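DUF4847 domain-containing protein (Bacteroides vulgatus, PDB 4ZGF) is of unknown function but binds calcium ions and probably belongs with the lipocalin-like calycin proteins. Local coordinates at residues A[103-108]-A[131-136]. Residues are numbered along the deposited sequence; the frame is centred on the assembly and turned at random.
With BEZ (benzoic acid), chain K.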
loop_
_atom_site.group_PDB
_atom_site.type_symbol
_atom_site.label_atom_id
_atom_site.label_comp_id
_atom_site.label_asym_id
_atom_site.label_seq_id
_atom_site.Cartn_x
_atom_site.Cartn_y
_atom_site.Cartn_z
ATOM N N ASN A 103 0.449 -8.504 8.109
ATOM C CA ASN A 103 -0.235 -9.503 7.297
ATOM C C ASN A 103 -1.198 -8.806 6.316
ATOM O O ASN A 103 -1.295 -9.193 5.154
ATOM C CB ASN A 103 -1.001 -10.483 8.197
ATOM C CG ASN A 103 -0.104 -11.265 9.162
ATOM O OD1 ASN A 103 1.112 -11.267 9.055
ATOM N ND2 ASN A 103 -0.729 -11.884 10.157
ATOM N N GLU A 104 -1.886 -7.768 6.785
ATOM C CA GLU A 104 -2.794 -7.016 5.944
ATOM C C GLU A 104 -2.032 -6.346 4.773
ATOM O O GLU A 104 -2.487 -6.354 3.620
ATOM C CB GLU A 104 -3.544 -6.005 6.801
ATOM C CG GLU A 104 -4.599 -5.236 6.062
ATOM C CD GLU A 104 -5.392 -4.320 6.965
ATOM O OE1 GLU A 104 -4.943 -3.986 8.071
ATOM O OE2 GLU A 104 -6.478 -3.912 6.556
ATOM N N PHE A 105 -0.889 -5.737 5.093
ATOM C CA PHE A 105 -0.072 -5.078 4.077
ATOM C C PHE A 105 0.468 -6.076 3.050
ATOM O O PHE A 105 0.404 -5.863 1.828
ATOM C CB PHE A 105 1.063 -4.329 4.770
ATOM C CG PHE A 105 1.991 -3.624 3.834
ATOM C CD1 PHE A 105 1.681 -2.390 3.317
ATOM C CD2 PHE A 105 3.177 -4.241 3.402
ATOM C CE1 PHE A 105 2.553 -1.710 2.461
ATOM C CE2 PHE A 105 4.049 -3.571 2.550
ATOM C CZ PHE A 105 3.726 -2.302 2.084
ATOM N N ILE A 106 1.041 -7.174 3.554
ATOM C CA ILE A 106 1.628 -8.184 2.683
ATOM C C ILE A 106 0.558 -8.793 1.768
ATOM O O ILE A 106 0.804 -8.992 0.576
ATOM C CB ILE A 106 2.369 -9.252 3.545
ATOM C CG1 ILE A 106 3.610 -8.626 4.194
ATOM C CG2 ILE A 106 2.769 -10.462 2.710
ATOM C CD1 ILE A 106 4.139 -9.447 5.384
ATOM N N GLU A 107 -0.630 -9.041 2.302
ATOM C CA GLU A 107 -1.700 -9.573 1.484
ATOM C C GLU A 107 -2.117 -8.580 0.403
ATOM O O GLU A 107 -2.314 -8.956 -0.757
ATOM C CB GLU A 107 -2.874 -9.956 2.379
ATOM C CG GLU A 107 -4.024 -10.649 1.669
ATOM C CD GLU A 107 -3.772 -12.141 1.228
ATOM O OE1 GLU A 107 -2.644 -12.777 1.284
ATOM O OE2 GLU A 107 -4.754 -12.650 0.656
ATOM N N ALA A 108 -2.238 -7.293 0.741
ATOM C CA ALA A 108 -2.589 -6.300 -0.268
ATOM C C ALA A 108 -1.563 -6.259 -1.386
ATOM O O ALA A 108 -1.919 -6.162 -2.568
ATOM C CB ALA A 108 -2.768 -4.924 0.365
ATOM N N THR A 131 -11.019 -2.961 -3.510
ATOM C CA THR A 131 -10.163 -2.352 -2.496
ATOM C C THR A 131 -8.917 -1.876 -3.194
ATOM O O THR A 131 -8.597 -2.288 -4.299
ATOM C CB THR A 131 -9.821 -3.353 -1.375
ATOM O OG1 THR A 131 -9.116 -4.461 -1.951
ATOM C CG2 THR A 131 -11.047 -3.855 -0.623
ATOM N N TYR A 132 -8.150 -1.044 -2.481
ATOM C CA TYR A 132 -6.781 -0.738 -2.911
ATOM C C TYR A 132 -5.999 -0.255 -1.712
ATOM O O TYR A 132 -6.561 0.164 -0.707
ATOM C CB TYR A 132 -6.733 0.282 -4.056
ATOM C CG TYR A 132 -7.430 1.600 -3.831
ATOM C CD1 TYR A 132 -6.787 2.686 -3.245
ATOM C CD2 TYR A 132 -8.745 1.777 -4.229
ATOM C CE1 TYR A 132 -7.424 3.901 -3.066
ATOM C CE2 TYR A 132 -9.410 2.972 -4.020
ATOM C CZ TYR A 132 -8.753 4.048 -3.451
ATOM O OH TYR A 132 -9.449 5.219 -3.289
ATOM N N ILE A 133 -4.672 -0.288 -1.851
ATOM C CA ILE A 133 -3.777 0.398 -0.904
ATOM C C ILE A 133 -3.246 1.614 -1.651
ATOM O O ILE A 133 -2.914 1.551 -2.843
ATOM C CB ILE A 133 -2.693 -0.538 -0.364
ATOM C CG1 ILE A 133 -1.821 0.186 0.658
ATOM C CG2 ILE A 133 -1.896 -1.220 -1.466
ATOM C CD1 ILE A 133 -0.890 -0.748 1.424
ATOM N N GLN A 134 -3.137 2.734 -0.924
ATOM C CA GLN A 134 -2.621 3.979 -1.483
ATOM C C GLN A 134 -1.353 4.391 -0.756
ATOM O O GLN A 134 -1.293 4.343 0.489
ATOM C CB GLN A 134 -3.668 5.097 -1.417
ATOM C CG GLN A 134 -3.233 6.383 -2.128
ATOM C CD GLN A 134 -4.297 7.464 -2.243
ATOM O OE1 GLN A 134 -4.957 7.835 -1.269
ATOM N NE2 GLN A 134 -4.433 8.009 -3.435
ATOM N N PHE A 135 -0.383 4.838 -1.545
ATOM C CA PHE A 135 0.886 5.369 -1.040
ATOM C C PHE A 135 1.092 6.809 -1.524
ATOM O O PHE A 135 0.534 7.228 -2.536
ATOM C CB PHE A 135 2.066 4.570 -1.619
ATOM C CG PHE A 135 2.069 3.097 -1.310
ATOM C CD1 PHE A 135 1.389 2.200 -2.104
ATOM C CD2 PHE A 135 2.816 2.586 -0.248
ATOM C CE1 PHE A 135 1.457 0.831 -1.824
ATOM C CE2 PHE A 135 2.872 1.235 0.007
ATOM C CZ PHE A 135 2.214 0.374 -0.789
ATOM N N ALA A 136 1.952 7.513 -0.794
ATOM C CA ALA A 136 2.431 8.847 -1.157
ATOM C C ALA A 136 3.955 8.897 -1.032
ATOM O O ALA A 136 4.571 7.984 -0.457
ATOM C CB ALA A 136 1.806 9.906 -0.232
HETATM C C BEZ K . 1.707 13.325 0.688
HETATM O O1 BEZ K . 1.897 13.216 1.951
HETATM O O2 BEZ K . 2.609 13.722 -0.145
HETATM C C1 BEZ K . 0.348 12.978 0.139
HETATM C C2 BEZ K . 0.006 13.293 -1.203
HETATM C C3 BEZ K . -1.245 12.895 -1.688
HETATM C C4 BEZ K . -2.160 12.180 -0.899
HETATM C C5 BEZ K . -1.822 11.842 0.472
HETATM C C6 BEZ K . -0.577 12.267 0.936
#
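Phe105 of helix 100-111 meets both Ile133 and Phe135 of strand 132-136, and these three buried side chains form the tight part of the contact. Ile133 CD1 lies 3.6 Å from Phe105 CD1 and 3.7 Å from CE1 of the same ring, reaching the ring obliquely. Phe135 comes in near the plane of that ring, its CE2 3.8 Å from Phe105 CE1, with the two side chains crossing at about a right angle. With chi1 at 179°, the Phe105 ring stands opposite the backbone N, a torsion that brings CD1 and CE1 up against the strand's side chains. Phe56, edge-to-face with Phe105, and Val13 and Ile70, touching it, extend this core. Packing is looser at Ala108, where CB stays 4.2 Å from Ile133 CG2. One turn earlier, the partly exposed Glu104 makes a salt bridge to Lys30 and a hydrogen bond to Tyr31. An alanine in place of Phe105 would probably leave Ile133 CD1 and Phe135 CE2 without their mate and open a gap between helix and sheet. Strand 132-136 pairs with strands 11-21 and 121-125, and its Ala136 CB, clear of the helix segment, lies 3.4 Å from C1 of the bound benzoic acid. The axes of helix segment 103-108 and strand 132-136 approach to 9.6 Å at 100°. With 159 Å² buried, the direct contact is apolar packing, with no hydrogen bond across it.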